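RNA-binding protein RO60 (Deinococcus radiodurans, PDB 2NVO) binds several small RNAs that accumulate during recovery from ultraviolet irradiation and contributes to the resistance of the bacterium to that irradiation. Local coordinates at residues A[368-372]-A[373-377]; A[516-519]-A[520-524]; A[418-421]-A[422-426]; A[397-400]-A[401-405]; A[311-314]-A[315-319]. One frame throughout, in Å; residues are numbered along the deposited sequence.

All five contacts are local, each made where the chain turns or a helix begins or ends. Contact 1 is the most buried and differs in chemistry, since its serines bind a calcium ion at the end of an inner strand of the VWFA-like domain. Contacts 2, 3 and 5 are partly buried helix approaches organised by a carboxylate or an imidazole that accepts from backbone N-H groups, whereas contact 4 closes the C-terminal end of helix 388-402. Contacts 3 and 4 touch through R401 and leucines of the helix, and contact 3 packs against contact 1 through aliphatic side chains. Contact 5 meets contacts 2, 3 and 4 by side-chain packing where TROVE helices adjoin the VWFA-like domain.

Contact 1 (A[368-372]-A[373-377]); sequences ALDVS and GSMTC. With CA (calcium ion), chain B.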
loop_
_atom_site.group_PDB
_atom_site.type_symbol
_atom_site.label_atom_id
_atom_site.label_comp_id
_atom_site.label_asym_id
_atom_site.label_seq_id
_atom_site.Cartn_x
_atom_site.Cartn_y
_atom_site.Cartn_z
ATOM N N ALA A 368 -22.391 -1.674 -7.686
ATOM C CA ALA A 368 -23.023 -1.061 -8.845
ATOM C C ALA A 368 -21.890 -0.610 -9.786
ATOM O O ALA A 368 -21.109 0.266 -9.442
ATOM C CB ALA A 368 -23.852 0.104 -8.396
ATOM N N LEU A 369 -21.808 -1.263 -10.935
ATOM C CA LEU A 369 -20.752 -1.054 -11.906
ATOM C C LEU A 369 -21.214 -0.141 -13.032
ATOM O O LEU A 369 -22.263 -0.349 -13.628
ATOM C CB LEU A 369 -20.343 -2.395 -12.522
ATOM C CG LEU A 369 -19.322 -3.268 -11.813
ATOM C CD1 LEU A 369 -19.464 -3.182 -10.297
ATOM C CD2 LEU A 369 -19.346 -4.700 -12.319
ATOM N N ASP A 370 -20.406 0.875 -13.293
ATOM C CA ASP A 370 -20.457 1.624 -14.537
ATOM C C ASP A 370 -20.157 0.614 -15.654
ATOM O O ASP A 370 -19.142 -0.094 -15.615
ATOM C CB ASP A 370 -19.396 2.747 -14.470
ATOM C CG ASP A 370 -19.523 3.767 -15.612
ATOM O OD1 ASP A 370 -19.798 3.352 -16.748
ATOM O OD2 ASP A 370 -19.331 4.974 -15.359
ATOM N N VAL A 371 -21.044 0.512 -16.635
ATOM C CA VAL A 371 -20.885 -0.463 -17.717
ATOM C C VAL A 371 -20.731 0.202 -19.090
ATOM O O VAL A 371 -20.853 -0.458 -20.112
ATOM C CB VAL A 371 -22.093 -1.464 -17.777
ATOM C CG1 VAL A 371 -22.147 -2.319 -16.511
ATOM C CG2 VAL A 371 -23.407 -0.722 -17.989
ATOM N N SER A 372 -20.477 1.500 -19.102
ATOM C CA SER A 372 -20.360 2.230 -20.364
ATOM C C SER A 372 -18.999 1.992 -21.012
ATOM O O SER A 372 -18.072 1.489 -20.361
ATOM C CB SER A 372 -20.569 3.716 -20.121
ATOM O OG SER A 372 -19.582 4.222 -19.242
ATOM N N GLY A 373 -18.884 2.373 -22.289
ATOM C CA GLY A 373 -17.706 2.067 -23.082
ATOM C C GLY A 373 -16.377 2.617 -22.592
ATOM O O GLY A 373 -15.325 1.985 -22.792
ATOM N N SER A 374 -16.399 3.784 -21.959
ATOM C CA SER A 374 -15.147 4.372 -21.500
ATOM C C SER A 374 -14.486 3.507 -20.411
ATOM O O SER A 374 -13.291 3.622 -20.175
ATOM C CB SER A 374 -15.349 5.800 -21.005
ATOM O OG SER A 374 -16.142 5.817 -19.825
ATOM N N MET A 375 -15.264 2.620 -19.785
ATOM C CA MET A 375 -14.700 1.710 -18.771
ATOM C C MET A 375 -13.632 0.804 -19.394
ATOM O O MET A 375 -12.821 0.229 -18.689
ATOM C CB MET A 375 -15.810 0.874 -18.094
ATOM C CG MET A 375 -16.741 1.707 -17.193
ATOM S SD MET A 375 -15.953 2.459 -15.764
ATOM C CE MET A 375 -15.787 1.031 -14.645
ATOM N N THR A 376 -13.659 0.662 -20.720
ATOM C CA THR A 376 -12.644 -0.136 -21.422
ATOM C C THR A 376 -11.358 0.664 -21.743
ATOM O O THR A 376 -10.419 0.127 -22.348
ATOM C CB THR A 376 -13.195 -0.800 -22.716
ATOM O OG1 THR A 376 -13.437 0.203 -23.715
ATOM C CG2 THR A 376 -14.477 -1.561 -22.419
ATOM N N CYS A 377 -11.302 1.921 -21.305
ATOM C CA CYS A 377 -10.116 2.755 -21.544
ATOM C C CYS A 377 -9.385 3.058 -20.252
ATOM O O CYS A 377 -10.019 3.311 -19.235
ATOM C CB CYS A 377 -10.501 4.090 -22.228
ATOM S SG CYS A 377 -9.105 5.286 -22.425
HETATM CA CA CA B . -18.525 6.556 -19.415
HETATM O O HOH W 1 -17.812 6.135 -17.112
HETATM O O HOH W 2 -20.859 7.114 -18.826
#
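S372 and S374 hold the calcium ion of the MIDAS-like motif, the DxSxS sequence D370-V371-S372-G373-S374 that follows strand 364-369 in this von Willebrand factor A fold. S372 OG lies 2.6 Å and S374 OG 2.5 Å from the calcium ion. Each hydroxyl sits between its own backbone N and carbonyl carbon (chi1 61° and 67°), which turns both toward the same ion; two waters and E467 OE2 are its other ligands. D370 works in the second shell. Its OD1 takes two hydrogen bonds from S372, one from the backbone N in an Asx turn and one from OG on the syn lone pair, at 2.7 Å between S372 OG and D370 OD1. Its OD2 accepts from a metal-bound water and is also hydrogen-bonded to the hydroxyls of T441 and T464, so the carboxylate is gripped at both oxygens. Among backbone bonds, M375 N donates to S372 O and opens the 3-10 turn 373-376, where G373 O accepts from both N and OG1 of T376. Packing falls to M375, whose chain bends at chi2 and chi3 and lies across the aspartate: M375 SD is 3.7 Å from D370 CB, and M375 CG is 3.5 Å from D370 OD1.

Contact 2 (A[516-519]-A[520-524]); sequences VGFD and AAAPN
D519 bonds to A522 and A521 as the chain leaves strand 512-517 and turns into helix 522-530. The firmer bond runs from A522 N to D519 O, 3.1 Å long and closing a type I beta turn from D519 to A522. A weak capping bond joins A521 N to D519 OD1, with an N-H...O angle of only 127°. The carboxylate reaches it because CG lies between the backbone N and the carbonyl carbon (chi1 60°), which folds OD1 back over the turn. Outside the polar core, F518 presents a ring face to the methyl of A522: A522 CB lies 3.8 Å from the F518 ring centroid, a CH-pi contact offset toward the CD1-CE1 side, where F518 CE1 is 3.5 Å from A522 CB. P523 adds looser packing, with its CG 4.1 Å from F518 CZ, and its CD lies beside D519 O. Beyond the turn, F518 and P523 both touch L316 of helix 315-326, while D519 packs on strand 56-59. With only a weak bond to A521 N, the D519 carboxylate may gain more from the dipole of helix 522-530, whose N-terminal end it adjoins, while F518, A522 and P523 fix the turn by packing.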
loop_
_atom_site.group_PDB
_atom_site.type_symbol
_atom_site.label_atom_id
_atom_site.label_comp_id
_atom_site.label_asym_id
_atom_site.label_seq_id
_atom_site.Cartn_x
_atom_site.Cartn_y
_atom_site.Cartn_z
ATOM N N VAL A 516 -10.263 7.819 -4.688
ATOM C CA VAL A 516 -9.873 8.540 -5.889
ATOM C C VAL A 516 -8.651 7.836 -6.474
ATOM O O VAL A 516 -7.577 7.843 -5.883
ATOM C CB VAL A 516 -9.524 10.004 -5.552
ATOM C CG1 VAL A 516 -9.201 10.795 -6.832
ATOM C CG2 VAL A 516 -10.680 10.655 -4.809
ATOM N N GLY A 517 -8.826 7.226 -7.633
ATOM C CA GLY A 517 -7.809 6.363 -8.202
ATOM C C GLY A 517 -7.873 4.986 -7.576
ATOM O O GLY A 517 -8.870 4.602 -6.948
ATOM N N PHE A 518 -6.814 4.216 -7.769
ATOM C CA PHE A 518 -6.728 2.902 -7.169
ATOM C C PHE A 518 -5.272 2.556 -7.006
ATOM O O PHE A 518 -4.418 3.101 -7.701
ATOM C CB PHE A 518 -7.420 1.840 -8.030
ATOM C CG PHE A 518 -8.189 0.814 -7.234
ATOM C CD1 PHE A 518 -9.239 1.199 -6.428
ATOM C CD2 PHE A 518 -7.883 -0.542 -7.317
ATOM C CE1 PHE A 518 -9.967 0.260 -5.690
ATOM C CE2 PHE A 518 -8.622 -1.496 -6.590
ATOM C CZ PHE A 518 -9.662 -1.088 -5.781
ATOM N N ASP A 519 -5.007 1.656 -6.074
ATOM C CA ASP A 519 -3.684 1.085 -5.886
ATOM C C ASP A 519 -3.833 -0.145 -5.009
ATOM O O ASP A 519 -4.951 -0.531 -4.646
ATOM C CB ASP A 519 -2.687 2.101 -5.288
ATOM C CG ASP A 519 -3.103 2.631 -3.914
ATOM O OD1 ASP A 519 -3.917 1.994 -3.225
ATOM O OD2 ASP A 519 -2.599 3.708 -3.512
ATOM N N ALA A 520 -2.703 -0.745 -4.670
ATOM C CA ALA A 520 -2.675 -1.984 -3.927
ATOM C C ALA A 520 -3.283 -1.872 -2.528
ATOM O O ALA A 520 -3.787 -2.848 -2.000
ATOM C CB ALA A 520 -1.237 -2.522 -3.857
ATOM N N ALA A 521 -3.244 -0.681 -1.938
ATOM C CA ALA A 521 -3.787 -0.483 -0.599
ATOM C C ALA A 521 -5.309 -0.260 -0.571
ATOM O O ALA A 521 -5.941 -0.345 0.485
ATOM C CB ALA A 521 -3.076 0.676 0.087
ATOM N N ALA A 522 -5.893 0.038 -1.727
ATOM C CA ALA A 522 -7.285 0.467 -1.756
ATOM C C ALA A 522 -8.261 -0.604 -1.255
ATOM O O ALA A 522 -9.150 -0.283 -0.486
ATOM C CB ALA A 522 -7.681 0.964 -3.151
ATOM N N PRO A 523 -8.095 -1.869 -1.681
ATOM C CA PRO A 523 -9.048 -2.902 -1.246
ATOM C C PRO A 523 -9.104 -3.085 0.259
ATOM O O PRO A 523 -10.195 -3.200 0.818
ATOM C CB PRO A 523 -8.506 -4.167 -1.910
ATOM C CG PRO A 523 -7.885 -3.643 -3.170
ATOM C CD PRO A 523 -7.211 -2.374 -2.749
ATOM N N ASN A 524 -7.951 -3.093 0.913
ATOM C CA ASN A 524 -7.926 -3.234 2.367
ATOM C C ASN A 524 -8.542 -2.029 3.091
ATOM O O ASN A 524 -9.206 -2.164 4.125
ATOM C CB ASN A 524 -6.494 -3.507 2.835
ATOM C CG ASN A 524 -6.041 -4.925 2.507
ATOM O OD1 ASN A 524 -4.856 -5.252 2.592
ATOM N ND2 ASN A 524 -6.985 -5.771 2.138
#

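Contact 3 (A[418-421]-A[422-426]); sequences LGIT and PRDTL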
loop_
_atom_site.group_PDB
_atom_site.type_symbol
_atom_site.label_atom_id
_atom_site.label_comp_id
_atom_site.label_asym_id
_atom_site.label_seq_id
_atom_site.Cartn_x
_atom_site.Cartn_y
_atom_site.Cartn_z
ATOM N N LEU A 418 -26.290 -7.606 -13.262
ATOM C CA LEU A 418 -25.356 -7.939 -14.330
ATOM C C LEU A 418 -25.282 -9.451 -14.476
ATOM O O LEU A 418 -24.832 -9.971 -15.492
ATOM C CB LEU A 418 -23.961 -7.351 -14.040
ATOM C CG LEU A 418 -23.567 -6.002 -14.655
ATOM C CD1 LEU A 418 -24.749 -5.115 -15.037
ATOM C CD2 LEU A 418 -22.528 -5.230 -13.817
ATOM N N GLY A 419 -25.743 -10.163 -13.456
ATOM C CA GLY A 419 -25.748 -11.615 -13.505
ATOM C C GLY A 419 -24.361 -12.218 -13.418
ATOM O O GLY A 419 -24.130 -13.337 -13.867
ATOM N N ILE A 420 -23.417 -11.477 -12.842
ATOM C CA ILE A 420 -22.110 -12.041 -12.559
ATOM C C ILE A 420 -22.200 -12.951 -11.344
ATOM O O ILE A 420 -22.806 -12.597 -10.341
ATOM C CB ILE A 420 -21.057 -10.959 -12.294
ATOM C CG1 ILE A 420 -20.908 -10.071 -13.531
ATOM C CG2 ILE A 420 -19.723 -11.596 -11.944
ATOM C CD1 ILE A 420 -20.389 -8.691 -13.223
ATOM N N THR A 421 -21.579 -14.122 -11.427
ATOM C CA THR A 421 -21.589 -15.057 -10.301
ATOM C C THR A 421 -20.184 -15.530 -9.985
ATOM O O THR A 421 -19.242 -15.266 -10.756
ATOM C CB THR A 421 -22.482 -16.284 -10.598
ATOM O OG1 THR A 421 -21.766 -17.207 -11.419
ATOM C CG2 THR A 421 -23.753 -15.851 -11.310
ATOM N N PRO A 422 -20.031 -16.235 -8.851
ATOM C CA PRO A 422 -18.739 -16.761 -8.435
ATOM C C PRO A 422 -18.214 -17.773 -9.439
ATOM O O PRO A 422 -17.029 -18.110 -9.390
ATOM C CB PRO A 422 -19.051 -17.452 -7.104
ATOM C CG PRO A 422 -20.371 -16.928 -6.680
ATOM C CD PRO A 422 -21.105 -16.652 -7.929
ATOM N N ARG A 423 -19.065 -18.234 -10.348
ATOM C CA ARG A 423 -18.635 -19.183 -11.376
ATOM C C ARG A 423 -18.019 -18.500 -12.592
ATOM O O ARG A 423 -17.398 -19.147 -13.433
ATOM C CB ARG A 423 -19.793 -20.087 -11.806
ATOM C CG ARG A 423 -20.020 -21.264 -10.861
ATOM C CD ARG A 423 -21.430 -21.828 -10.955
ATOM N NE ARG A 423 -22.387 -20.990 -10.241
ATOM C CZ ARG A 423 -23.274 -20.208 -10.839
ATOM N NH1 ARG A 423 -23.327 -20.169 -12.168
ATOM N NH2 ARG A 423 -24.103 -19.471 -10.112
ATOM N N ASP A 424 -18.200 -17.193 -12.689
ATOM C CA ASP A 424 -17.660 -16.445 -13.814
ATOM C C ASP A 424 -16.136 -16.415 -13.764
ATOM O O ASP A 424 -15.529 -16.588 -12.710
ATOM C CB ASP A 424 -18.213 -15.007 -13.807
ATOM C CG ASP A 424 -19.545 -14.879 -14.530
ATOM O OD1 ASP A 424 -19.571 -14.964 -15.773
ATOM O OD2 ASP A 424 -20.576 -14.665 -13.863
ATOM N N THR A 425 -15.519 -16.215 -14.919
ATOM C CA THR A 425 -14.109 -15.862 -14.972
ATOM C C THR A 425 -13.978 -14.337 -15.045
ATOM O O THR A 425 -14.959 -13.628 -15.226
ATOM C CB THR A 425 -13.475 -16.371 -16.246
ATOM O OG1 THR A 425 -14.286 -15.969 -17.353
ATOM C CG2 THR A 425 -13.340 -17.888 -16.221
ATOM N N LEU A 426 -12.747 -13.853 -14.934
ATOM C CA LEU A 426 -12.473 -12.431 -15.067
ATOM C C LEU A 426 -13.004 -11.967 -16.414
ATOM O O LEU A 426 -13.682 -10.959 -16.520
ATOM C CB LEU A 426 -10.967 -12.178 -14.965
ATOM C CG LEU A 426 -10.567 -10.705 -15.130
ATOM C CD1 LEU A 426 -11.333 -9.814 -14.115
ATOM C CD2 LEU A 426 -9.062 -10.524 -15.003
#
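T421 and D424 bond to each other twice across a type I beta turn, T421 to D424, in the loop that leads from strand 415-417 to helix 426-432 of the VWFA-like domain. D424 N donates to T421 O at 2.9 Å, closing the turn. In return the backbone N of T421 donates to the side chain, 2.7 Å to D424 OD2 and nearly straight (168°), arriving on the anti lone pair of that oxygen. The carboxylate comes back over the turn because CG of D424 lies beside its own backbone N, anti to the carbonyl carbon (chi1 -87°). Its other oxygen, OD1, has partners in the next helix, a salt bridge to K432 and a hydrogen bond from S428, so this buried group has both oxygens engaged. K432 also reaches G419 O and would be expected to stabilise the negative charge.

A third bond uses the threonine hydroxyl: R423 N donates to T421 OG1 over 3.1 Å. The arginine chain bends at chi3, so that its guanidinium lies with one face over that same oxygen, T421 OG1 being 3.4 Å from R423 CZ, although no N-H of the group points at it. T425 caps the first turn of the helix that follows. I420 crosses D424 at about a right angle, its CG2 methyl lying against the carboxylate, 3.7 Å from D424 OD2.

Contact 4 (A[397-400]-A[401-405]); sequences LIAL and RTEPD
T402 folds its hydroxyl back onto I398 O, 2.6 Å from OG1, in the last turn of helix 388-402. This follows from chi1 of 67°, which sets OG1 between the backbone N and the carbonyl carbon; OG1 donates from above the carbonyl plane, and CG2 of I398 lies alongside. R401 adopts another shape. Its CG leaves beside the backbone N (chi1 -69°) and the chain runs extended to NE, alongside the side chain of L397 and pointing the same way, with R401 NH2 4.0 Å from L397 CD2. The guanidinium finds its partners beyond the helix, P422 O at NE and the ring of F355 in a cation-pi contact. E403, the first residue to leave helical angles, bends at chi2 so that its aliphatic part passes A399 O, and its carboxylate accepts from the backbone N atoms of A361 and T363. A399 O itself takes two donors, E403 N at 2.9 Å and T402 N at 3.1 Å. A water bridges L400 O and E403 O. The helix is the crossover of a beta-alpha-beta unit: A399 packs on L367 of strand 364-369 and A406 of strand 405-411, L400 on A406 and T408, and I398 on H314 from the TROVE side.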
loop_
_atom_site.group_PDB
_atom_site.type_symbol
_atom_site.label_atom_id
_atom_site.label_comp_id
_atom_site.label_asym_id
_atom_site.label_seq_id
_atom_site.Cartn_x
_atom_site.Cartn_y
_atom_site.Cartn_z
ATOM N N LEU A 397 -15.854 -10.181 -8.646
ATOM C CA LEU A 397 -15.558 -11.589 -8.389
ATOM C C LEU A 397 -15.093 -11.815 -6.952
ATOM O O LEU A 397 -15.556 -12.758 -6.270
ATOM C CB LEU A 397 -14.528 -12.122 -9.365
ATOM C CG LEU A 397 -15.047 -12.286 -10.786
ATOM C CD1 LEU A 397 -13.895 -12.719 -11.663
ATOM C CD2 LEU A 397 -16.229 -13.306 -10.834
ATOM N N ILE A 398 -14.194 -10.956 -6.492
ATOM C CA ILE A 398 -13.751 -10.990 -5.092
ATOM C C ILE A 398 -14.895 -10.904 -4.088
ATOM O O ILE A 398 -14.971 -11.722 -3.164
ATOM C CB ILE A 398 -12.714 -9.896 -4.789
ATOM C CG1 ILE A 398 -11.396 -10.233 -5.486
ATOM C CG2 ILE A 398 -12.488 -9.780 -3.286
ATOM C CD1 ILE A 398 -10.265 -9.211 -5.282
ATOM N N ALA A 399 -15.766 -9.905 -4.246
ATOM C CA ALA A 399 -16.934 -9.766 -3.373
ATOM C C ALA A 399 -17.826 -11.010 -3.433
ATOM O O ALA A 399 -18.146 -11.602 -2.398
ATOM C CB ALA A 399 -17.729 -8.525 -3.718
ATOM N N LEU A 400 -18.201 -11.405 -4.648
ATOM C CA LEU A 400 -19.057 -12.565 -4.847
ATOM C C LEU A 400 -18.505 -13.823 -4.180
ATOM O O LEU A 400 -19.259 -14.601 -3.612
ATOM C CB LEU A 400 -19.321 -12.787 -6.334
ATOM C CG LEU A 400 -20.283 -11.731 -6.893
ATOM C CD1 LEU A 400 -20.174 -11.599 -8.400
ATOM C CD2 LEU A 400 -21.731 -12.017 -6.468
ATOM N N ARG A 401 -17.190 -13.995 -4.221
ATOM C CA ARG A 401 -16.561 -15.190 -3.683
ATOM C C ARG A 401 -16.206 -15.116 -2.190
ATOM O O ARG A 401 -15.943 -16.143 -1.583
ATOM C CB ARG A 401 -15.314 -15.563 -4.505
ATOM C CG ARG A 401 -15.654 -16.066 -5.907
ATOM C CD ARG A 401 -14.435 -16.578 -6.679
ATOM N NE ARG A 401 -14.770 -16.728 -8.099
ATOM C CZ ARG A 401 -13.898 -16.721 -9.105
ATOM N NH1 ARG A 401 -12.601 -16.583 -8.862
ATOM N NH2 ARG A 401 -14.327 -16.839 -10.362
ATOM N N THR A 402 -16.205 -13.930 -1.590
ATOM C CA THR A 402 -15.635 -13.786 -0.244
ATOM C C THR A 402 -16.539 -13.137 0.787
ATOM O O THR A 402 -16.305 -13.281 1.988
ATOM C CB THR A 402 -14.293 -13.008 -0.225
ATOM O OG1 THR A 402 -14.517 -11.637 -0.594
ATOM C CG2 THR A 402 -13.285 -13.643 -1.142
ATOM N N GLU A 403 -17.550 -12.405 0.334
ATOM C CA GLU A 403 -18.452 -11.727 1.250
ATOM C C GLU A 403 -19.692 -12.593 1.484
ATOM O O GLU A 403 -20.024 -13.428 0.645
ATOM C CB GLU A 403 -18.852 -10.353 0.706
ATOM C CG GLU A 403 -17.688 -9.366 0.541
ATOM C CD GLU A 403 -17.078 -8.933 1.874
ATOM O OE1 GLU A 403 -17.750 -9.117 2.917
ATOM O OE2 GLU A 403 -15.937 -8.389 1.875
ATOM N N PRO A 404 -20.368 -12.396 2.630
ATOM C CA PRO A 404 -21.570 -13.156 3.020
ATOM C C PRO A 404 -22.595 -13.075 1.918
ATOM O O PRO A 404 -23.272 -14.046 1.576
ATOM C CB PRO A 404 -22.110 -12.385 4.225
ATOM C CG PRO A 404 -20.989 -11.591 4.731
ATOM C CD PRO A 404 -19.956 -11.428 3.657
ATOM N N ASP A 405 -22.716 -11.877 1.363
ATOM C CA ASP A 405 -23.602 -11.691 0.246
ATOM C C ASP A 405 -23.073 -10.582 -0.641
ATOM O O ASP A 405 -22.403 -9.654 -0.188
ATOM C CB ASP A 405 -25.003 -11.351 0.736
ATOM C CG ASP A 405 -26.084 -11.865 -0.192
ATOM O OD1 ASP A 405 -27.270 -11.637 0.130
ATOM O OD2 ASP A 405 -25.764 -12.497 -1.230
HETATM O O HOH W 3 -21.180 -13.728 -1.874
#

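Contact 5 (A[311-314]-A[315-319]); sequences GRIH and PLDAL
H314 O receives D317 N and A318 N, both weakly, as the chain enters helix 315-326. Just before it, R312 takes positive phi (53°) and ends helix 305-310 in a Schellman motif; I313 and H314 are extended, and helical angles begin at P315. The firmer links use side chains, H314 and D317 pairing as a capping box. H314 N donates to D317 OD2 at 2.9 Å, nearly straight but from above the carboxylate plane, and in the reciprocal direction L316 N donates to H314 ND1 at 3.1 Å, tilted 17° from the ring plane. An imidazole nitrogen thus stands where a serine or aspartate oxygen often caps a helix.

The ring swings there with CG anti to the backbone N (chi1 -171°), a setting that also lays one face over the pyrrolidine: P315 CD is 3.4 Å from the H314 ring centroid, a CH-pi contact offset toward the rim. L316 runs alongside the imidazole in the same direction, its CG 3.8 Å from H314 CE1. I313 CG2 packs against D317 CB at 3.7 Å. Farther out, the ring touches P523, while I398 of helix 388-402 packs on P315, so the cap lies where TROVE helices meet the VWFA-like domain.

Because ND1 accepts from L316 N, it is probably unprotonated, consistent with a neutral imidazole carrying its hydrogen on NE2, and D317 probably supplies the negative charge that suits a helix N-terminus.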
loop_
_atom_site.group_PDB
_atom_site.type_symbol
_atom_site.label_atom_id
_atom_site.label_comp_id
_atom_site.label_asym_id
_atom_site.label_seq_id
_atom_site.Cartn_x
_atom_site.Cartn_y
_atom_site.Cartn_z
ATOM N N GLY A 311 2.588 -14.844 2.009
ATOM C CA GLY A 311 2.934 -13.576 1.398
ATOM C C GLY A 311 1.728 -12.660 1.278
ATOM O O GLY A 311 1.853 -11.510 0.846
ATOM N N ARG A 312 0.556 -13.171 1.644
ATOM C CA ARG A 312 -0.667 -12.373 1.612
ATOM C C ARG A 312 -0.901 -11.721 0.244
ATOM O O ARG A 312 -1.234 -10.537 0.157
ATOM C CB ARG A 312 -0.627 -11.300 2.707
ATOM C CG ARG A 312 -0.503 -11.863 4.121
ATOM C CD ARG A 312 -0.914 -10.840 5.175
ATOM N NE ARG A 312 0.217 -10.114 5.754
ATOM C CZ ARG A 312 0.674 -8.946 5.310
ATOM N NH1 ARG A 312 0.111 -8.355 4.262
ATOM N NH2 ARG A 312 1.703 -8.365 5.914
ATOM N N ILE A 313 -0.722 -12.500 -0.817
ATOM C CA ILE A 313 -0.900 -11.992 -2.175
ATOM C C ILE A 313 -2.378 -11.793 -2.472
ATOM O O ILE A 313 -3.190 -12.709 -2.307
ATOM C CB ILE A 313 -0.265 -12.927 -3.237
ATOM C CG1 ILE A 313 1.226 -13.135 -2.941
ATOM C CG2 ILE A 313 -0.434 -12.354 -4.634
ATOM C CD1 ILE A 313 1.977 -11.869 -2.657
ATOM N N HIS A 314 -2.724 -10.575 -2.879
ATOM C CA HIS A 314 -4.094 -10.237 -3.198
ATOM C C HIS A 314 -4.288 -10.612 -4.659
ATOM O O HIS A 314 -3.340 -10.574 -5.423
ATOM C CB HIS A 314 -4.302 -8.741 -2.993
ATOM C CG HIS A 314 -5.730 -8.310 -3.080
ATOM N ND1 HIS A 314 -6.345 -8.019 -4.277
ATOM C CD2 HIS A 314 -6.661 -8.116 -2.116
ATOM C CE1 HIS A 314 -7.592 -7.649 -4.045
ATOM N NE2 HIS A 314 -7.811 -7.709 -2.747
ATOM N N PRO A 315 -5.506 -11.002 -5.046
ATOM C CA PRO A 315 -5.707 -11.354 -6.452
ATOM C C PRO A 315 -5.255 -10.237 -7.420
ATOM O O PRO A 315 -4.675 -10.543 -8.451
ATOM C CB PRO A 315 -7.217 -11.619 -6.537
ATOM C CG PRO A 315 -7.606 -12.007 -5.138
ATOM C CD PRO A 315 -6.726 -11.180 -4.240
ATOM N N LEU A 316 -5.510 -8.974 -7.080
ATOM C CA LEU A 316 -5.050 -7.843 -7.896
ATOM C C LEU A 316 -3.519 -7.744 -7.995
ATOM O O LEU A 316 -2.986 -7.209 -8.967
ATOM C CB LEU A 316 -5.625 -6.531 -7.359
ATOM C CG LEU A 316 -7.117 -6.373 -7.611
ATOM C CD1 LEU A 316 -7.609 -5.070 -6.989
ATOM C CD2 LEU A 316 -7.379 -6.406 -9.114
ATOM N N ASP A 317 -2.818 -8.228 -6.980
ATOM C CA ASP A 317 -1.363 -8.323 -7.037
ATOM C C ASP A 317 -0.961 -9.261 -8.163
ATOM O O ASP A 317 -0.031 -8.979 -8.909
ATOM C CB ASP A 317 -0.797 -8.869 -5.725
ATOM C CG ASP A 317 -0.888 -7.880 -4.585
ATOM O OD1 ASP A 317 -0.932 -6.658 -4.863
ATOM O OD2 ASP A 317 -0.904 -8.325 -3.403
ATOM N N ALA A 318 -1.670 -10.384 -8.286
ATOM C CA ALA A 318 -1.355 -11.329 -9.332
ATOM C C ALA A 318 -1.783 -10.774 -10.685
ATOM O O ALA A 318 -1.087 -10.950 -11.671
ATOM C CB ALA A 318 -2.018 -12.696 -9.057
ATOM N N LEU A 319 -2.936 -10.108 -10.728
ATOM C CA LEU A 319 -3.399 -9.537 -11.990
ATOM C C LEU A 319 -2.389 -8.485 -12.465
ATOM O O LEU A 319 -2.008 -8.492 -13.617
ATOM C CB LEU A 319 -4.813 -8.944 -11.869
ATOM C CG LEU A 319 -5.410 -8.404 -13.180
ATOM C CD1 LEU A 319 -5.271 -9.394 -14.342
ATOM C CD2 LEU A 319 -6.892 -7.985 -12.988
#